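Methyltransferase FkbM (Methylobacillus flagellatus KT, PDB 2PY6) probably catalyses methyl transfer through a Rossmann-like FkbM methyltransferase domain, its acceptor not specified. Local coordinates at residues L17-S22 with L190-N195; D183-Q188 with G393-T398; G250-V255 with S282-H287; K340-G345 with S368-S373. One frame throughout, in Å; residues are numbered along the deposited sequence.

Contact 1: residues L17-S22 with L190-N195. With EDO (1,2-ethanediol), chain E.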
# COMPACT_ATOMS: atom_id res chain seq x y z
N LEU A 17 -24.96 26.91 18.56
CA LEU A 17 -25.13 28.34 18.64
C LEU A 17 -25.36 28.81 20.08
O LEU A 17 -25.51 30.02 20.28
CB LEU A 17 -26.25 28.80 17.69
CG LEU A 17 -25.85 28.80 16.21
CD1 LEU A 17 -26.96 29.32 15.39
CD2 LEU A 17 -24.60 29.62 15.92
N ALA A 18 -25.32 27.87 21.05
CA ALA A 18 -25.52 28.15 22.48
C ALA A 18 -24.58 27.30 23.36
O ALA A 18 -24.97 26.75 24.39
CB ALA A 18 -26.98 27.87 22.86
N MSE A 19 -23.33 27.20 22.94
CA MSE A 19 -22.35 26.43 23.69
C MSE A 19 -21.93 27.02 25.01
O MSE A 19 -21.36 26.31 25.85
CB MSE A 19 -21.15 26.11 22.82
CG MSE A 19 -21.59 25.31 21.60
SE MSE A 19 -20.21 24.21 21.15
CE MSE A 19 -20.43 23.73 19.41
N ASN A 20 -22.20 28.31 25.18
CA ASN A 20 -21.99 29.00 26.45
C ASN A 20 -22.99 28.44 27.46
O ASN A 20 -22.64 28.10 28.60
CB ASN A 20 -22.14 30.54 26.27
CG ASN A 20 -23.49 30.97 25.64
OD1 ASN A 20 -24.04 30.31 24.73
ND2 ASN A 20 -24.02 32.07 26.14
N ASP A 21 -24.23 28.25 27.02
CA ASP A 21 -25.24 27.69 27.89
C ASP A 21 -24.95 26.25 28.27
O ASP A 21 -25.03 25.89 29.45
CB ASP A 21 -26.62 27.82 27.25
CG ASP A 21 -27.09 29.26 27.19
OD1 ASP A 21 -26.64 30.08 28.01
OD2 ASP A 21 -27.95 29.56 26.35
N SER A 22 -24.63 25.43 27.27
CA SER A 22 -24.31 24.03 27.53
C SER A 22 -23.07 23.90 28.46
O SER A 22 -22.98 22.97 29.28
CB SER A 22 -24.16 23.25 26.20
OG SER A 22 -23.11 23.76 25.42
N LEU A 190 -13.65 28.12 22.09
CA LEU A 190 -13.34 27.96 23.51
C LEU A 190 -14.36 27.08 24.19
O LEU A 190 -14.01 26.11 24.85
CB LEU A 190 -13.28 29.31 24.25
CG LEU A 190 -13.04 29.22 25.77
CD1 LEU A 190 -11.65 28.58 26.05
CD2 LEU A 190 -13.17 30.54 26.49
N TYR A 191 -15.64 27.45 24.07
CA TYR A 191 -16.70 26.70 24.71
C TYR A 191 -16.82 25.26 24.23
O TYR A 191 -17.07 24.37 25.03
CB TYR A 191 -18.03 27.43 24.62
CG TYR A 191 -18.12 28.67 25.52
CD1 TYR A 191 -17.90 28.59 26.88
CD2 TYR A 191 -18.48 29.89 25.00
CE1 TYR A 191 -17.99 29.70 27.70
CE2 TYR A 191 -18.57 31.01 25.79
CZ TYR A 191 -18.33 30.92 27.14
OH TYR A 191 -18.44 32.05 27.94
N ALA A 192 -16.53 25.01 22.94
CA ALA A 192 -16.55 23.66 22.37
C ALA A 192 -15.45 22.78 23.03
O ALA A 192 -15.69 21.64 23.43
CB ALA A 192 -16.39 23.73 20.84
N VAL A 193 -14.26 23.33 23.20
CA VAL A 193 -13.17 22.57 23.85
C VAL A 193 -13.47 22.24 25.33
O VAL A 193 -13.21 21.15 25.79
CB VAL A 193 -11.85 23.35 23.75
CG1 VAL A 193 -10.73 22.71 24.64
CG2 VAL A 193 -11.44 23.45 22.28
N LEU A 194 -13.97 23.23 26.06
CA LEU A 194 -14.33 23.05 27.45
C LEU A 194 -15.51 22.09 27.57
O LEU A 194 -15.55 21.29 28.49
CB LEU A 194 -14.66 24.38 28.09
CG LEU A 194 -13.58 25.47 28.04
CD1 LEU A 194 -14.14 26.74 28.69
CD2 LEU A 194 -12.24 25.08 28.70
N ASN A 195 -16.46 22.16 26.65
CA ASN A 195 -17.57 21.21 26.65
C ASN A 195 -17.07 19.79 26.37
O ASN A 195 -17.54 18.86 27.02
CB ASN A 195 -18.69 21.62 25.71
CG ASN A 195 -19.44 22.83 26.22
OD1 ASN A 195 -19.32 23.18 27.37
ND2 ASN A 195 -20.18 23.49 25.35
C1 EDO E . -21.15 29.27 21.55
O1 EDO E . -22.20 29.08 20.58
C2 EDO E . -20.61 30.69 21.60
O2 EDO E . -20.81 31.27 22.91

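Contact 2: residues D183-Q188 with G393-T398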
# COMPACT_ATOMS: atom_id res chain seq x y z
N ASP A 183 -13.14 37.56 18.51
CA ASP A 183 -14.11 37.15 17.50
C ASP A 183 -15.01 36.03 18.03
O ASP A 183 -14.64 35.26 18.94
CB ASP A 183 -13.36 36.73 16.21
CG ASP A 183 -12.52 35.48 16.39
OD1 ASP A 183 -11.54 35.48 17.19
OD2 ASP A 183 -12.84 34.48 15.72
N ASP A 184 -16.23 35.97 17.50
CA ASP A 184 -17.21 35.00 17.90
C ASP A 184 -16.79 33.56 17.69
O ASP A 184 -17.12 32.69 18.49
CB ASP A 184 -18.54 35.25 17.18
CG ASP A 184 -19.17 36.62 17.54
OD1 ASP A 184 -19.16 37.02 18.72
OD2 ASP A 184 -19.73 37.27 16.64
N TYR A 185 -16.08 33.27 16.61
CA TYR A 185 -15.66 31.89 16.34
C TYR A 185 -14.63 31.34 17.38
O TYR A 185 -14.61 30.15 17.72
CB TYR A 185 -15.18 31.80 14.86
CG TYR A 185 -14.83 30.41 14.38
CD1 TYR A 185 -15.55 29.28 14.81
CD2 TYR A 185 -13.85 30.22 13.43
CE1 TYR A 185 -15.24 28.00 14.34
CE2 TYR A 185 -13.55 28.94 12.96
CZ TYR A 185 -14.25 27.83 13.42
OH TYR A 185 -13.97 26.57 12.94
N SER A 186 -13.80 32.23 17.89
CA SER A 186 -12.89 31.90 18.96
C SER A 186 -13.67 31.57 20.21
O SER A 186 -13.33 30.62 20.94
CB SER A 186 -11.98 33.08 19.26
OG SER A 186 -10.98 33.17 18.28
N VAL A 187 -14.72 32.34 20.49
CA VAL A 187 -15.57 32.08 21.65
C VAL A 187 -16.25 30.72 21.45
O VAL A 187 -16.23 29.86 22.33
CB VAL A 187 -16.61 33.19 21.87
CG1 VAL A 187 -17.58 32.80 22.97
CG2 VAL A 187 -15.92 34.51 22.21
N GLN A 188 -16.83 30.49 20.29
CA GLN A 188 -17.46 29.19 20.07
C GLN A 188 -16.42 28.05 20.25
O GLN A 188 -16.70 27.01 20.87
CB GLN A 188 -18.11 29.12 18.69
CG GLN A 188 -19.16 27.98 18.58
CD GLN A 188 -19.55 27.70 17.14
OE1 GLN A 188 -18.74 27.89 16.20
NE2 GLN A 188 -20.79 27.27 16.94
N GLY A 393 -7.21 35.25 19.75
CA GLY A 393 -8.12 34.32 19.06
C GLY A 393 -7.78 32.90 19.47
O GLY A 393 -6.77 32.67 20.16
N LEU A 394 -8.61 31.95 19.04
CA LEU A 394 -8.39 30.56 19.35
C LEU A 394 -8.99 29.69 18.26
O LEU A 394 -10.13 29.87 17.90
CB LEU A 394 -9.08 30.22 20.68
CG LEU A 394 -8.95 28.82 21.27
CD1 LEU A 394 -7.53 28.61 21.82
CD2 LEU A 394 -9.99 28.67 22.40
N ARG A 395 -8.21 28.75 17.75
CA ARG A 395 -8.73 27.77 16.77
C ARG A 395 -8.31 26.37 17.22
O ARG A 395 -7.29 26.22 17.87
CB ARG A 395 -8.20 27.99 15.34
CG ARG A 395 -8.63 29.27 14.67
CD ARG A 395 -10.13 29.34 14.36
NE ARG A 395 -10.49 30.65 13.83
CZ ARG A 395 -10.96 31.69 14.52
NH1 ARG A 395 -11.16 31.66 15.82
NH2 ARG A 395 -11.24 32.80 13.88
N HIS A 396 -9.10 25.36 16.83
CA HIS A 396 -8.79 23.98 17.11
C HIS A 396 -8.50 23.31 15.77
O HIS A 396 -9.35 23.32 14.91
CB HIS A 396 -9.93 23.29 17.82
CG HIS A 396 -9.60 21.87 18.15
ND1 HIS A 396 -8.80 21.53 19.21
CD2 HIS A 396 -9.87 20.72 17.50
CE1 HIS A 396 -8.62 20.22 19.23
NE2 HIS A 396 -9.26 19.70 18.19
N HIS A 397 -7.32 22.70 15.61
CA HIS A 397 -6.88 22.21 14.30
C HIS A 397 -6.71 20.69 14.01
O HIS A 397 -6.00 20.33 13.07
CB HIS A 397 -5.57 22.86 13.94
CG HIS A 397 -5.62 24.34 13.80
ND1 HIS A 397 -5.85 24.96 12.59
CD2 HIS A 397 -5.43 25.33 14.71
CE1 HIS A 397 -5.82 26.28 12.76
NE2 HIS A 397 -5.54 26.53 14.03
N THR A 398 -7.32 19.81 14.80
CA THR A 398 -7.35 18.39 14.47
C THR A 398 -8.76 17.86 14.75
O THR A 398 -9.54 18.53 15.41
CB THR A 398 -6.32 17.51 15.30
OG1 THR A 398 -6.65 17.54 16.69
CG2 THR A 398 -4.89 17.96 15.09

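Contact 3: residues G250-V255 with S282-H287. With EDO (1,2-ethanediol), chain D.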
# COMPACT_ATOMS: atom_id res chain seq x y z
N GLY A 250 8.16 31.50 -0.42
CA GLY A 250 9.62 31.50 -0.32
C GLY A 250 10.25 32.83 0.01
O GLY A 250 11.34 33.08 -0.39
N LYS A 251 9.56 33.68 0.75
CA LYS A 251 10.09 35.02 1.08
C LYS A 251 9.95 35.39 2.55
O LYS A 251 8.85 35.69 3.03
CB LYS A 251 9.41 36.09 0.23
CG LYS A 251 9.65 35.97 -1.25
CD LYS A 251 8.77 36.96 -2.00
N PHE A 252 11.07 35.35 3.25
CA PHE A 252 11.13 35.75 4.67
C PHE A 252 12.52 36.29 4.99
O PHE A 252 13.43 36.16 4.20
CB PHE A 252 10.72 34.61 5.61
CG PHE A 252 11.49 33.35 5.40
CD1 PHE A 252 12.69 33.13 6.08
CD2 PHE A 252 11.03 32.38 4.51
CE1 PHE A 252 13.42 31.98 5.88
CE2 PHE A 252 11.76 31.23 4.30
CZ PHE A 252 12.96 31.03 4.98
N GLU A 253 12.67 36.91 6.16
CA GLU A 253 13.95 37.45 6.58
C GLU A 253 14.76 36.49 7.43
O GLU A 253 15.97 36.41 7.29
CB GLU A 253 13.76 38.77 7.34
CG GLU A 253 13.54 39.98 6.41
CD GLU A 253 14.72 40.20 5.47
OE1 GLU A 253 15.88 40.21 5.95
OE2 GLU A 253 14.47 40.35 4.26
N ARG A 254 14.12 35.78 8.35
CA ARG A 254 14.87 34.94 9.25
C ARG A 254 14.02 33.87 9.88
O ARG A 254 12.83 34.08 10.12
CB ARG A 254 15.42 35.84 10.36
CG ARG A 254 16.58 35.32 11.18
CD ARG A 254 17.87 35.09 10.43
NE ARG A 254 18.93 34.76 11.39
CZ ARG A 254 19.07 33.60 12.02
NH1 ARG A 254 18.23 32.57 11.81
NH2 ARG A 254 20.06 33.45 12.88
N VAL A 255 14.62 32.70 10.11
CA VAL A 255 13.96 31.67 10.89
C VAL A 255 14.94 31.10 11.91
O VAL A 255 15.99 30.63 11.54
CB VAL A 255 13.34 30.55 10.03
CG1 VAL A 255 12.76 29.46 10.93
CG2 VAL A 255 12.25 31.13 9.11
N SER A 282 20.34 30.57 3.94
CA SER A 282 21.27 31.24 4.86
C SER A 282 20.55 31.97 5.98
O SER A 282 21.17 32.34 6.96
CB SER A 282 22.15 32.24 4.10
OG SER A 282 21.38 33.23 3.39
N ARG A 283 19.25 32.15 5.84
CA ARG A 283 18.43 32.86 6.82
C ARG A 283 17.86 31.94 7.90
O ARG A 283 17.21 32.42 8.82
CB ARG A 283 17.29 33.58 6.12
CG ARG A 283 17.74 34.60 5.12
CD ARG A 283 16.62 34.98 4.20
NE ARG A 283 17.08 35.87 3.13
CZ ARG A 283 16.39 36.20 2.04
NH1 ARG A 283 15.16 35.71 1.81
NH2 ARG A 283 16.94 37.02 1.16
N ILE A 284 18.12 30.64 7.80
CA ILE A 284 17.59 29.68 8.72
C ILE A 284 18.69 29.12 9.58
O ILE A 284 19.69 28.68 9.05
CB ILE A 284 16.97 28.42 7.97
CG1 ILE A 284 15.81 28.82 7.04
CG2 ILE A 284 16.45 27.42 8.94
CD1 ILE A 284 15.66 27.88 5.84
N THR A 285 18.49 29.12 10.90
CA THR A 285 19.42 28.44 11.82
C THR A 285 18.67 27.48 12.74
O THR A 285 17.49 27.68 13.09
CB THR A 285 20.24 29.39 12.69
OG1 THR A 285 19.37 30.31 13.33
CG2 THR A 285 21.30 30.12 11.86
N VAL A 286 19.37 26.44 13.14
CA VAL A 286 18.84 25.43 14.04
C VAL A 286 19.58 25.51 15.38
O VAL A 286 20.80 25.63 15.41
CB VAL A 286 18.98 24.03 13.45
CG1 VAL A 286 18.42 22.96 14.44
CG2 VAL A 286 18.29 23.96 12.06
N HIS A 287 18.81 25.49 16.47
CA HIS A 287 19.35 25.62 17.82
C HIS A 287 18.91 24.41 18.58
O HIS A 287 17.74 24.32 18.90
CB HIS A 287 18.84 26.92 18.45
CG HIS A 287 19.07 28.11 17.56
ND1 HIS A 287 20.18 28.90 17.65
CD2 HIS A 287 18.35 28.59 16.52
CE1 HIS A 287 20.14 29.83 16.71
NE2 HIS A 287 19.02 29.67 16.02
C1 EDO D . 21.62 26.28 21.06
O1 EDO D . 22.24 25.68 22.20
C2 EDO D . 22.72 26.99 20.28
O2 EDO D . 22.21 27.74 19.18
O HOH W 1 13.56 34.32 -0.80

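Contact 4: residues K340-G345 with S368-S373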
# COMPACT_ATOMS: atom_id res chain seq x y z
N LYS A 340 5.96 31.00 16.96
CA LYS A 340 5.17 29.78 16.94
C LYS A 340 5.73 28.96 18.09
O LYS A 340 6.97 28.90 18.25
CB LYS A 340 5.34 29.04 15.61
CG LYS A 340 4.80 27.54 15.63
CD LYS A 340 5.91 26.58 16.06
CE LYS A 340 5.55 25.20 16.07
NZ LYS A 340 6.76 24.42 15.87
N MSE A 341 4.85 28.35 18.89
CA MSE A 341 5.27 27.58 20.04
C MSE A 341 4.42 26.32 20.23
O MSE A 341 3.18 26.40 20.37
CB MSE A 341 5.19 28.41 21.32
CG MSE A 341 5.86 27.75 22.52
SE MSE A 341 5.80 28.75 24.14
CE MSE A 341 7.05 29.99 23.74
N ASP A 342 5.11 25.18 20.21
CA ASP A 342 4.52 23.90 20.52
C ASP A 342 5.63 23.02 21.10
O ASP A 342 6.34 22.36 20.35
CB ASP A 342 3.96 23.23 19.28
CG ASP A 342 3.27 21.90 19.59
OD1 ASP A 342 3.01 21.56 20.77
OD2 ASP A 342 2.99 21.20 18.62
N ILE A 343 5.75 23.01 22.43
CA ILE A 343 6.84 22.27 23.10
C ILE A 343 6.38 21.27 24.14
O ILE A 343 5.26 21.34 24.63
CB ILE A 343 7.89 23.28 23.68
CG1 ILE A 343 7.30 24.18 24.77
CG2 ILE A 343 8.41 24.16 22.53
CD1 ILE A 343 8.34 24.95 25.60
N GLU A 344 7.24 20.30 24.45
CA GLU A 344 6.90 19.28 25.49
C GLU A 344 6.98 19.86 26.93
O GLU A 344 6.17 19.52 27.82
CB GLU A 344 7.79 18.02 25.36
N GLY A 345 7.93 20.78 27.13
CA GLY A 345 8.17 21.42 28.41
C GLY A 345 7.18 22.53 28.71
O GLY A 345 6.21 22.68 28.00
N SER A 368 0.53 26.83 21.16
CA SER A 368 -0.28 25.61 21.28
C SER A 368 -0.83 25.60 22.70
O SER A 368 -0.11 25.91 23.65
CB SER A 368 0.52 24.37 20.96
OG SER A 368 1.45 24.16 21.96
N ALA A 369 -2.13 25.32 22.84
CA ALA A 369 -2.83 25.51 24.12
C ALA A 369 -3.47 24.29 24.72
O ALA A 369 -4.27 24.43 25.62
CB ALA A 369 -3.91 26.56 23.89
N TYR A 370 -3.09 23.11 24.25
CA TYR A 370 -3.73 21.87 24.65
C TYR A 370 -2.91 20.96 25.57
O TYR A 370 -3.35 19.84 25.81
CB TYR A 370 -4.08 21.07 23.39
CG TYR A 370 -2.86 20.49 22.68
CD1 TYR A 370 -2.14 21.24 21.78
CD2 TYR A 370 -2.42 19.19 22.96
CE1 TYR A 370 -1.01 20.71 21.13
CE2 TYR A 370 -1.30 18.66 22.34
CZ TYR A 370 -0.60 19.41 21.42
OH TYR A 370 0.51 18.86 20.80
N HIS A 371 -1.75 21.39 26.05
CA HIS A 371 -0.85 20.51 26.84
C HIS A 371 -1.27 20.33 28.30
O HIS A 371 -1.04 19.26 28.88
CB HIS A 371 0.63 20.96 26.75
CG HIS A 371 1.14 21.02 25.34
ND1 HIS A 371 1.59 19.91 24.67
CD2 HIS A 371 1.20 22.04 24.45
CE1 HIS A 371 1.94 20.25 23.44
NE2 HIS A 371 1.70 21.54 23.28
N ARG A 372 -1.89 21.35 28.87
CA ARG A 372 -2.36 21.29 30.25
C ARG A 372 -3.75 21.86 30.32
O ARG A 372 -4.10 22.73 29.50
CB ARG A 372 -1.42 22.07 31.17
CG ARG A 372 0.05 21.59 31.19
CD ARG A 372 0.91 22.58 31.95
N SER A 373 -4.53 21.37 31.28
CA SER A 373 -5.91 21.83 31.47
C SER A 373 -5.97 23.34 31.80
O SER A 373 -6.97 24.01 31.57
CB SER A 373 -6.60 21.02 32.59
OG SER A 373 -6.11 21.35 33.88

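Contact 1: residues L17-S22 with L190-N195
One face of the Tyr191 ring is taken by Asn20: its CA lies over the ring centre in a CH-pi contact, 3.9 Å from the centroid and 7° off the normal, and Asn20 CB rests on the same face, 3.6 Å from Tyr191 CE2. The second flat group, the Asn195 amide, bonds close to its own plane. Its ND2 donates to Met19 O at 3.1 Å, nearly straight at 165°, arriving in the carbonyl plane on a lone pair. Ser22 OG also donates to Met19 O (3.1 Å), but from above that plane; OG and Asn195 ND2 lie close without bonding to each other. Next to this polar point, Met19 CB packs on Tyr191 CB, and the selenomethionine chain, bent at chi2 (-149°), brings SE to 3.9 Å from Ala192 CB. Tyr204 and Glu207 of helix 203-208 also touch Met19. A serine in place of Tyr191 would probably deprive Asn20 of the surface it rests on and open a gap between the two helices. An ethanediol, probably from the crystallisation liquor, accepts a weak bond from Met19 N. Apolar packing thus joins one polar point, Met19 O, where only Asn195 ND2 bonds across, Ser22 OG being local.

Contact 2: residues D183-Q188 with G393-T398
Ser186 and Leu394 mark the closest backbone approach, their CA atoms 4.7 Å apart, where the first turn of the helix (184-188) crosses strand 393-396 at 54° with the axes 6.9 Å apart. Ser186 CA-H points at Leu394 O in a CA-H...O contact, and Leu394 N donates to Ser186 OG at 2.8 Å, so a strand amide is tied directly to a helix side chain. That hydroxyl in turn donates to Asp183 OD1 at 2.6 Å and accepts a weak bond from Arg395 NH1. Asp183 is the N-cap: with CG between its backbone N and carbonyl carbon (chi1 67°), its OD2 takes the amide of Ser186. The same oxygen receives both terminal nitrogens of Arg395, end-on, in a salt bridge, NH2 at 3.0 Å and NH1 at 3.3 Å, near the guanidinium plane. Arg395 NH1 also bonds Leu394 O, which helps fix the group's rotation. Over one guanidinium face lies Tyr185, whose CD2 is 3.4 Å from Arg395 CZ, with the two planes 46° apart. Tyr185 OH is hydrogen-bonded to Val208 O, and its ring stacks on Tyr185 of the second subunit. The strand is the outermost of its sheet within the chain, antiparallel to 404-408, and Leu394 touches Thr189 and Leu190 farther along the same helix.

Contact 3: residues G250-V255 with S282-H287
Val255 and Ile284 form a parallel beta bridge, and the backbone bonds come first: Val255 N donates to Arg283 O at 2.9 Å, and Thr285 N to Val255 O at 3.0 Å, the latter nearly in line with the carbonyl. Polar side chains form the second group. Arg254 has CG anti to its own N (chi1 -161°) and turns back at chi2 (64°), which folds the guanidinium across to the neighbouring strand. There NH1 and NH2 meet Thr285 OG1 end-on and in plane, at 3.0 and 3.2 Å. NH1 also donates to Arg283 O at 3.2 Å, reaching it from the face opposite to that used by Val255 N. Thr285 OG1 is hydrogen-bonded to His287 NE2 at 2.8 Å, while His287 ND1 donates to an ethanediol probably left from crystallisation. A water donates to Gly250 O and accepts weakly from Arg283 NH1. A leucine in place of Arg254 would probably leave Thr285 OG1 without its two-nitrogen grip and Arg283 O with one donor fewer. Van der Waals contacts make the third group. Ile284 CG1 meets the edge of the Phe252 ring at CE1, 4.1 Å away, and Val255 CB at 4.2 Å; the extended Arg283 chain runs past Glu253 O through CB and CG. The two strands belong to a beta-alpha-beta crossover through helix 262-274, with 284-287 outermost in the sheet within this chain. Leu244 of helix 239-248 covers Phe252 and Val255, and Leu241 reaches Ile284.

Contact 4: residues K340-G345 with S368-S373
Asp342 and His371 meet just beyond the C-terminal ends of strands 338-341 and 364-368, neighbours in the central sheet of the Rossmann-like methyltransferase domain. The tight part lies where the strands end: Ser368 N donates to Met341 O at 2.8 Å, almost straight, the last backbone bond between the two segments. Beside it Asp342, with CG anti to the backbone N (chi1 -177°), sends its carboxylate across to the imidazole. His371 NE2 approaches OD1 at 2.8 Å in a weak bond, bent to 129°, and is also paired with Ser368 OG at 2.9 Å; both oxygens sit at the ring's edge. One face of the imidazole is covered by Tyr370 CD1, offset toward the rim. Farther out the contact slackens. Tyr370 OH stays 3.7 Å from Asp342 OD1, and the side chain of Ile343, though not its carbonyl, belongs to this looser side, its CB pointing away from the other segment. Here an unidentified ligand, probably from the crystallisation liquor, lies about 3 Å from the Ile343 side chain, which may mark a pocket. Back at the packed end, on the imidazole face opposite Tyr370, Ile343 O stands 3.7 Å above the plane of the His371 ring, over its centre.

In the fold
Contacts 1 and 2 share helix 184-199 and touch directly, Leu190 CA lying 3.6 Å from Leu394 CD2; their centres are about 11 Å apart. Contacts 2, 3 and 4 all reach the same seven-stranded sheet: contacts 3 and 2 involve its two outermost strands within the chain, 284-287 and 392-396, with centres about 29 Å apart, while contact 4, at strands 338-341 and 364-368, lies between them in strand order. It is about 5 Å from contact 2 and about 9 Å from contact 3, nearest atoms. The unidentified ligand beside Ile343 puts contact 4 next to a possible pocket, whereas contact 1, its centre about 22 Å from that of contact 4 but its nearest atoms about 6 Å away, joins two helices.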